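Local structure of protein with a SET domain within carboxy region (Cryptosporidium parvum, 4LDG) at residues A[30-35]-A[107-112]; A[25-30]-A[137-142]; A[38-43]-A[251-256]. The protein probably acts as a histone H4 lysine methyltransferase through its SET domain, which lies in the carboxy-terminal part of the longer protein represented here. All blocks are in the same frame, centred on the assembly; numbering follows the deposited sequence. Where two conformers were deposited one is given.

Contact 1 (A[30-35]-A[107-112])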
# COMPACT_ATOMS: atom_id res chain seq x y z
N LYS A 30 -10.71 -11.09 7.85
CA LYS A 30 -10.62 -10.08 8.92
C LYS A 30 -11.98 -9.76 9.57
O LYS A 30 -12.04 -9.03 10.57
CB LYS A 30 -9.99 -8.81 8.35
CG LYS A 30 -8.52 -8.98 7.96
CD LYS A 30 -8.03 -7.87 7.04
CE LYS A 30 -6.54 -7.98 6.77
NZ LYS A 30 -5.99 -6.78 6.07
N ILE A 31 -13.07 -10.30 9.02
CA ILE A 31 -14.42 -10.02 9.54
C ILE A 31 -14.57 -10.35 11.04
O ILE A 31 -15.06 -9.50 11.78
CB ILE A 31 -15.54 -10.67 8.68
CG1 ILE A 31 -15.62 -9.92 7.33
CG2 ILE A 31 -16.90 -10.62 9.39
CD1 ILE A 31 -16.81 -10.24 6.45
N PRO A 32 -14.14 -11.55 11.48
CA PRO A 32 -14.24 -11.87 12.90
C PRO A 32 -13.55 -10.83 13.80
O PRO A 32 -14.06 -10.50 14.87
CB PRO A 32 -13.52 -13.23 13.01
CG PRO A 32 -13.52 -13.78 11.63
CD PRO A 32 -13.38 -12.58 10.75
N TYR A 33 -12.41 -10.32 13.35
CA TYR A 33 -11.72 -9.25 14.07
C TYR A 33 -12.50 -7.93 14.01
O TYR A 33 -12.62 -7.25 15.02
CB TYR A 33 -10.27 -9.07 13.57
CG TYR A 33 -9.62 -7.78 14.05
CD1 TYR A 33 -8.89 -7.74 15.24
CD2 TYR A 33 -9.77 -6.60 13.33
CE1 TYR A 33 -8.32 -6.56 15.68
CE2 TYR A 33 -9.20 -5.42 13.77
CZ TYR A 33 -8.48 -5.40 14.94
OH TYR A 33 -7.92 -4.21 15.36
N PHE A 34 -13.04 -7.56 12.84
CA PHE A 34 -13.88 -6.34 12.74
C PHE A 34 -15.11 -6.43 13.65
O PHE A 34 -15.46 -5.47 14.34
CB PHE A 34 -14.31 -6.05 11.29
CG PHE A 34 -13.16 -5.74 10.35
CD1 PHE A 34 -12.09 -4.96 10.75
CD2 PHE A 34 -13.17 -6.23 9.05
CE1 PHE A 34 -11.02 -4.70 9.89
CE2 PHE A 34 -12.11 -5.98 8.19
CZ PHE A 34 -11.04 -5.21 8.60
N GLU A 35 -15.75 -7.59 13.66
CA GLU A 35 -16.97 -7.76 14.45
C GLU A 35 -16.68 -7.72 15.95
O GLU A 35 -17.35 -7.00 16.67
CB GLU A 35 -17.72 -9.03 14.05
CG GLU A 35 -18.66 -8.77 12.88
CD GLU A 35 -19.37 -10.02 12.37
OE1 GLU A 35 -19.13 -11.12 12.91
OE2 GLU A 35 -20.16 -9.87 11.41
N MET A 107 -1.20 -10.08 14.87
CA MET A 107 -0.52 -11.02 14.00
C MET A 107 -1.41 -12.16 13.50
O MET A 107 -1.06 -12.86 12.55
CB MET A 107 0.72 -11.59 14.71
CG MET A 107 2.06 -11.03 14.20
SD MET A 107 2.44 -9.33 14.65
CE MET A 107 3.55 -9.57 16.02
N ASN A 108 -2.58 -12.34 14.11
CA ASN A 108 -3.49 -13.39 13.70
C ASN A 108 -4.27 -12.92 12.46
O ASN A 108 -4.40 -13.65 11.48
CB ASN A 108 -4.43 -13.83 14.84
CG ASN A 108 -3.65 -14.26 16.08
OD1 ASN A 108 -2.76 -15.11 16.01
ND2 ASN A 108 -3.97 -13.65 17.22
N TYR A 109 -4.72 -11.67 12.48
CA TYR A 109 -5.52 -11.14 11.37
C TYR A 109 -4.76 -10.21 10.40
O TYR A 109 -5.30 -9.85 9.36
CB TYR A 109 -6.77 -10.46 11.93
CG TYR A 109 -7.70 -11.46 12.61
CD1 TYR A 109 -8.62 -12.17 11.88
CD2 TYR A 109 -7.64 -11.69 13.98
CE1 TYR A 109 -9.45 -13.10 12.46
CE2 TYR A 109 -8.47 -12.61 14.59
CZ TYR A 109 -9.38 -13.32 13.82
OH TYR A 109 -10.22 -14.23 14.38
N LYS A 110 -3.53 -9.85 10.74
CA LYS A 110 -2.68 -8.94 9.94
C LYS A 110 -3.35 -7.57 9.76
O LYS A 110 -3.56 -7.09 8.64
CB LYS A 110 -2.31 -9.57 8.59
CG LYS A 110 -1.76 -11.00 8.68
CD LYS A 110 -0.24 -11.08 8.60
CE LYS A 110 0.22 -12.32 7.81
NZ LYS A 110 -0.13 -12.22 6.35
N VAL A 111 -3.72 -6.96 10.89
CA VAL A 111 -4.31 -5.64 10.90
C VAL A 111 -3.54 -4.78 11.85
O VAL A 111 -2.94 -5.27 12.82
CB VAL A 111 -5.78 -5.62 11.35
CG1 VAL A 111 -6.66 -6.25 10.29
CG2 VAL A 111 -5.97 -6.34 12.69
N ILE A 112 -3.59 -3.49 11.58
CA ILE A 112 -3.05 -2.50 12.47
C ILE A 112 -4.16 -2.22 13.48
O ILE A 112 -5.17 -1.60 13.14
CB ILE A 112 -2.62 -1.23 11.73
CG1 ILE A 112 -1.57 -1.56 10.70
CG2 ILE A 112 -2.03 -0.23 12.72
CD1 ILE A 112 -1.11 -0.32 9.93
O HOH W 1 -3.04 -7.24 6.06

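Contact 2 (A[25-30]-A[137-142])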
# COMPACT_ATOMS: atom_id res chain seq x y z
N GLN A 25 -11.46 -12.02 -0.32
CA GLN A 25 -11.07 -13.11 0.58
C GLN A 25 -10.30 -12.56 1.79
O GLN A 25 -10.52 -13.01 2.93
CB GLN A 25 -10.23 -14.14 -0.18
CG GLN A 25 -10.27 -15.52 0.44
CD GLN A 25 -11.70 -16.04 0.58
OE1 GLN A 25 -12.49 -15.96 -0.36
NE2 GLN A 25 -12.03 -16.55 1.75
N ASP A 26 -9.40 -11.60 1.55
CA ASP A 26 -8.68 -10.91 2.63
C ASP A 26 -9.68 -10.29 3.59
O ASP A 26 -9.58 -10.46 4.81
CB ASP A 26 -7.76 -9.80 2.10
CG ASP A 26 -6.88 -9.20 3.19
OD1 ASP A 26 -6.26 -9.98 3.94
OD2 ASP A 26 -6.79 -7.94 3.28
N LEU A 27 -10.65 -9.58 3.02
CA LEU A 27 -11.70 -8.95 3.82
C LEU A 27 -12.40 -10.02 4.67
O LEU A 27 -12.50 -9.86 5.88
CB LEU A 27 -12.72 -8.23 2.94
CG LEU A 27 -13.56 -7.05 3.47
CD1 LEU A 27 -14.98 -7.17 2.98
CD2 LEU A 27 -13.58 -6.91 4.98
N TYR A 28 -12.84 -11.11 4.04
CA TYR A 28 -13.52 -12.18 4.78
C TYR A 28 -12.72 -12.70 5.97
O TYR A 28 -13.30 -13.02 7.01
CB TYR A 28 -13.84 -13.39 3.88
CG TYR A 28 -14.95 -13.23 2.87
CD1 TYR A 28 -15.75 -12.08 2.83
CD2 TYR A 28 -15.23 -14.26 1.97
CE1 TYR A 28 -16.77 -11.95 1.89
CE2 TYR A 28 -16.25 -14.14 1.03
CZ TYR A 28 -17.02 -12.99 1.00
OH TYR A 28 -18.03 -12.87 0.09
N SER A 29 -11.40 -12.80 5.81
CA SER A 29 -10.53 -13.31 6.86
C SER A 29 -10.41 -12.37 8.06
O SER A 29 -10.05 -12.79 9.15
CB SER A 29 -9.15 -13.62 6.30
OG SER A 29 -9.14 -14.91 5.72
N LYS A 30 -10.71 -11.09 7.85
CA LYS A 30 -10.62 -10.08 8.92
C LYS A 30 -11.98 -9.76 9.57
O LYS A 30 -12.04 -9.03 10.57
CB LYS A 30 -9.99 -8.81 8.35
CG LYS A 30 -8.52 -8.98 7.96
CD LYS A 30 -8.03 -7.87 7.04
CE LYS A 30 -6.54 -7.98 6.77
NZ LYS A 30 -5.99 -6.78 6.07
N HIS A 137 -1.25 -4.90 5.31
CA HIS A 137 -1.82 -3.75 4.58
C HIS A 137 -3.19 -3.39 5.09
O HIS A 137 -3.82 -4.16 5.80
CB HIS A 137 -1.87 -3.98 3.06
CG HIS A 137 -2.29 -5.36 2.68
ND1 HIS A 137 -1.41 -6.30 2.19
CD2 HIS A 137 -3.50 -5.98 2.78
CE1 HIS A 137 -2.06 -7.44 1.98
NE2 HIS A 137 -3.32 -7.27 2.33
N SER A 138 -3.64 -2.19 4.75
CA SER A 138 -5.01 -1.80 5.05
C SER A 138 -5.90 -2.69 4.21
O SER A 138 -5.45 -3.26 3.21
CB SER A 138 -5.25 -0.33 4.73
OG SER A 138 -4.62 0.50 5.72
N CYS A 139 -7.14 -2.85 4.64
CA CYS A 139 -8.13 -3.63 3.91
C CYS A 139 -8.69 -2.71 2.80
O CYS A 139 -9.24 -1.64 3.09
CB CYS A 139 -9.21 -4.10 4.88
SG CYS A 139 -10.66 -4.89 4.16
N THR A 140 -8.44 -3.08 1.56
CA THR A 140 -9.00 -2.38 0.41
C THR A 140 -9.82 -3.30 -0.50
O THR A 140 -9.73 -4.53 -0.40
CB THR A 140 -7.90 -1.78 -0.47
OG1 THR A 140 -7.15 -2.83 -1.07
CG2 THR A 140 -6.99 -0.87 0.33
N LEU A 141 -10.61 -2.70 -1.39
CA LEU A 141 -11.33 -3.41 -2.45
C LEU A 141 -11.28 -2.64 -3.77
O LEU A 141 -11.14 -1.41 -3.77
CB LEU A 141 -12.79 -3.60 -2.05
CG LEU A 141 -12.96 -4.35 -0.75
CD1 LEU A 141 -14.39 -4.23 -0.30
CD2 LEU A 141 -12.56 -5.80 -0.93
N ILE A 142 -11.40 -3.38 -4.87
CA ILE A 142 -11.53 -2.79 -6.20
C ILE A 142 -13.00 -2.75 -6.64
O ILE A 142 -13.73 -3.71 -6.48
CB ILE A 142 -10.80 -3.64 -7.25
CG1 ILE A 142 -9.31 -3.71 -6.96
CG2 ILE A 142 -11.01 -3.06 -8.66
CD1 ILE A 142 -8.62 -4.71 -7.86
O HOH W 1 -3.04 -7.24 6.06

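Contact 3 (A[38-43]-A[251-256])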
# COMPACT_ATOMS: atom_id res chain seq x y z
N GLY A 38 -16.16 -4.01 16.93
CA GLY A 38 -17.19 -3.05 16.50
C GLY A 38 -16.77 -2.14 15.36
O GLY A 38 -17.19 -0.99 15.29
N ILE A 39 -15.93 -2.65 14.46
CA ILE A 39 -15.42 -1.85 13.35
C ILE A 39 -16.28 -2.08 12.10
O ILE A 39 -16.46 -3.21 11.68
CB ILE A 39 -13.94 -2.20 13.03
CG1 ILE A 39 -13.06 -2.00 14.28
CG2 ILE A 39 -13.42 -1.38 11.86
CD1 ILE A 39 -11.65 -2.55 14.13
N GLU A 40 -16.79 -1.00 11.51
CA GLU A 40 -17.53 -1.09 10.25
C GLU A 40 -16.64 -1.58 9.09
O GLU A 40 -15.53 -1.05 8.88
CB GLU A 40 -18.15 0.26 9.88
CG GLU A 40 -19.39 0.13 8.99
CD GLU A 40 -19.78 1.40 8.24
OE1 GLU A 40 -20.85 1.37 7.58
OE2 GLU A 40 -19.04 2.42 8.26
N TYR A 41 -17.12 -2.59 8.36
CA TYR A 41 -16.47 -3.08 7.15
C TYR A 41 -17.46 -3.04 5.97
O TYR A 41 -18.66 -2.91 6.20
CB TYR A 41 -15.93 -4.49 7.36
CG TYR A 41 -16.97 -5.49 7.82
CD1 TYR A 41 -17.62 -6.32 6.90
CD2 TYR A 41 -17.30 -5.64 9.16
CE1 TYR A 41 -18.58 -7.24 7.32
CE2 TYR A 41 -18.25 -6.56 9.58
CZ TYR A 41 -18.88 -7.36 8.65
OH TYR A 41 -19.82 -8.28 9.07
N PHE A 42 -16.97 -3.15 4.74
CA PHE A 42 -17.81 -3.00 3.54
C PHE A 42 -18.70 -4.23 3.33
O PHE A 42 -18.30 -5.34 3.63
CB PHE A 42 -16.93 -2.78 2.31
CG PHE A 42 -17.65 -2.20 1.13
CD1 PHE A 42 -17.95 -0.84 1.07
CD2 PHE A 42 -17.99 -3.00 0.04
CE1 PHE A 42 -18.60 -0.30 -0.03
CE2 PHE A 42 -18.65 -2.46 -1.06
CZ PHE A 42 -18.95 -1.11 -1.09
N THR A 43 -19.91 -4.02 2.81
CA THR A 43 -20.83 -5.11 2.49
C THR A 43 -21.51 -4.87 1.14
O THR A 43 -22.27 -3.92 0.99
CB THR A 43 -21.91 -5.27 3.57
OG1 THR A 43 -22.41 -3.99 3.95
CG2 THR A 43 -21.34 -5.95 4.81
N ILE A 251 -9.78 7.60 6.74
CA ILE A 251 -10.50 7.29 5.52
C ILE A 251 -11.60 6.30 5.94
O ILE A 251 -11.30 5.24 6.50
CB ILE A 251 -9.57 6.62 4.50
CG1 ILE A 251 -8.41 7.54 4.13
CG2 ILE A 251 -10.31 6.22 3.24
CD1 ILE A 251 -7.42 6.90 3.20
N ILE A 252 -12.87 6.65 5.71
CA ILE A 252 -13.95 5.77 6.14
C ILE A 252 -14.19 4.66 5.14
O ILE A 252 -13.76 4.72 3.97
CB ILE A 252 -15.28 6.49 6.47
CG1 ILE A 252 -15.93 7.06 5.22
CG2 ILE A 252 -15.04 7.56 7.54
CD1 ILE A 252 -17.29 7.67 5.48
N CYS A 253 -14.82 3.63 5.66
CA CYS A 253 -15.25 2.47 4.92
C CYS A 253 -16.07 2.89 3.70
O CYS A 253 -16.95 3.74 3.81
CB CYS A 253 -16.09 1.60 5.86
SG CYS A 253 -16.80 0.13 5.10
N GLY A 254 -15.75 2.32 2.54
CA GLY A 254 -16.41 2.66 1.28
C GLY A 254 -15.78 3.81 0.50
O GLY A 254 -16.00 3.96 -0.70
N GLU A 255 -15.00 4.64 1.16
CA GLU A 255 -14.44 5.82 0.54
C GLU A 255 -13.28 5.46 -0.40
O GLU A 255 -12.47 4.57 -0.14
CB GLU A 255 -14.01 6.77 1.65
CG GLU A 255 -13.13 7.94 1.28
CD GLU A 255 -13.02 8.92 2.45
OE1 GLU A 255 -13.25 8.53 3.63
OE2 GLU A 255 -12.71 10.10 2.19
N GLU A 256 -13.22 6.16 -1.53
CA GLU A 256 -12.23 5.88 -2.55
C GLU A 256 -10.88 6.34 -2.06
O GLU A 256 -10.80 7.35 -1.41
CB GLU A 256 -12.57 6.60 -3.86
CG GLU A 256 -11.58 6.28 -5.00
CD GLU A 256 -11.92 6.88 -6.37
OE1 GLU A 256 -12.92 7.63 -6.48
OE2 GLU A 256 -11.19 6.60 -7.34

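Contact 1 (A[30-35]-A[107-112])
V111 drives its CG2 methyl onto one face of the Y33 ring, 3.6 Å from the ring centroid and 16° off the normal. The two side chains come at each other from opposite directions. Y33 then serves a second CH-pi contact from its other end: its CB sits over a face of the Y109 ring, 3.8 Å from that centroid, while P32 CB lies near the Y109 hydroxyl. The two tyrosine rings themselves meet obliquely, with planes inclined at 37° and centroids 6.0 Å apart. Y33 reaches strand 111-112 because its CG is anti to the backbone N (chi1 167°), which also brings its hydroxyl to H113 ND1 for a hydrogen bond. K30 runs extended in the reverse sense past V111, with CE 3.4 Å from Y109 O. Its NZ is salt-bridged to D26 and gives a hydrogen bond to a water 3.0 Å away, which in turn donates to K110 O at the G1 bulge. The direct fit is thus apolar and CH-pi in character, whereas the K30 ammonium, held by D26 and the water, is linked to K110 O through that water.

Contact 2 (A[25-30]-A[137-142])
The apolar part of this contact is L27 against C139. The leucine CD2 lies 3.6 Å from C139 SG, with CG almost as near, so the sulfur rests against the branch point of the leucine rather than one methyl alone. A chi1 of 172° swings the C139 sulfur away from its own backbone N and out to the helix. The other methyl of L27, CD1, comes more loosely toward L141 CD1, at 4.4 Å, and F34, two turns further along the helix, packs on L27.

Charged and polar groups gather at the H137 end. In the conformer described, one of two deposited for D26, OD2 of D26 lies at the edge of the imidazole, in its plane, 3.7 Å from H137 NE2, and the carboxylate is turned 65° from the ring. The same oxygen takes the salt bridge from K30 NZ at 3.1 Å, on its syn side and 22° out of the carboxylate plane. This i to i+4 bridge across one turn of the helix sets the ammonium beside the 137-139 backbone, and would probably favour the charged forms of both residues.

The water bound by K30 also accepts from H137 N, at 3.0 Å, and sits above one face of the imidazole.

Together these contacts lay helix 15-36 along the chain entering strand 140-143, which pairs with strand 151-154 in a two-stranded antiparallel sheet of the SET fold.

Contact 3 (A[38-43]-A[251-256])
A cysteine sulfur pressed against bare backbone is the striking feature: C253 SG lies 3.3 Å from F42 N and 3.4 Å from Y41 C, so it meets the peptide joining Y41 to F42 rather than a side chain. The C253 side chain is trans about its first torsion (chi1 177°), and that carries the sulfur straight out from the 251-256 loop to this peptide. It also lies at the edge of the F42 ring, near the ring plane, with F42 CB 4.0 Å away. Further along the same ring, CD1 approaches G254 CA at 3.8 Å; F42 is poorly ordered, so the exact tilt of its ring deserves caution. On the other flank E40, its chain extended beyond CG, brings OE2 to 3.9 Å from C253 CB, a van der Waals approach rather than a polar one.

C253 and G254 occupy the two central positions of a type II beta turn from I252 to E255, within the SET domain, closed by E255 N to I252 O. G254 has a positive phi (89°), which suits glycine at this position of the turn. The turn is braced by E255, whose OE1 takes I252 N at 2.8 Å nearly along its C-O axis, while OE2 forms a salt bridge with R249.

The 38-43 segment leaves helix 15-36 through a Schellman motif with G38 as its C-prime residue. Beyond it, Y41 turns back to the helix, packing on I31 and F34 and hydrogen-bonding E35 through its hydroxyl, and F42 pairs by its backbone with G155.

How the contacts relate
From the N terminus the chain runs first through helix 15-36, whose last turns carry one side of contacts 2 and 1, and then into the loop that carries one side of contact 3. Contact 1 closes a loop to the 107-112 turn and lies nested inside the larger loop that contact 2 closes to 137-142. Contact 3, joining 38-43 to 251-256 late in the SET domain, crosses both. K30 and one water belong to contacts 1 and 2, F34 packs on L27, and L27 and L141 meet F42. The helix end is thus tied to the 105-112 hairpin, to the strand pair 140-143/151-154 and, through its following loop, to the 251-256 turn.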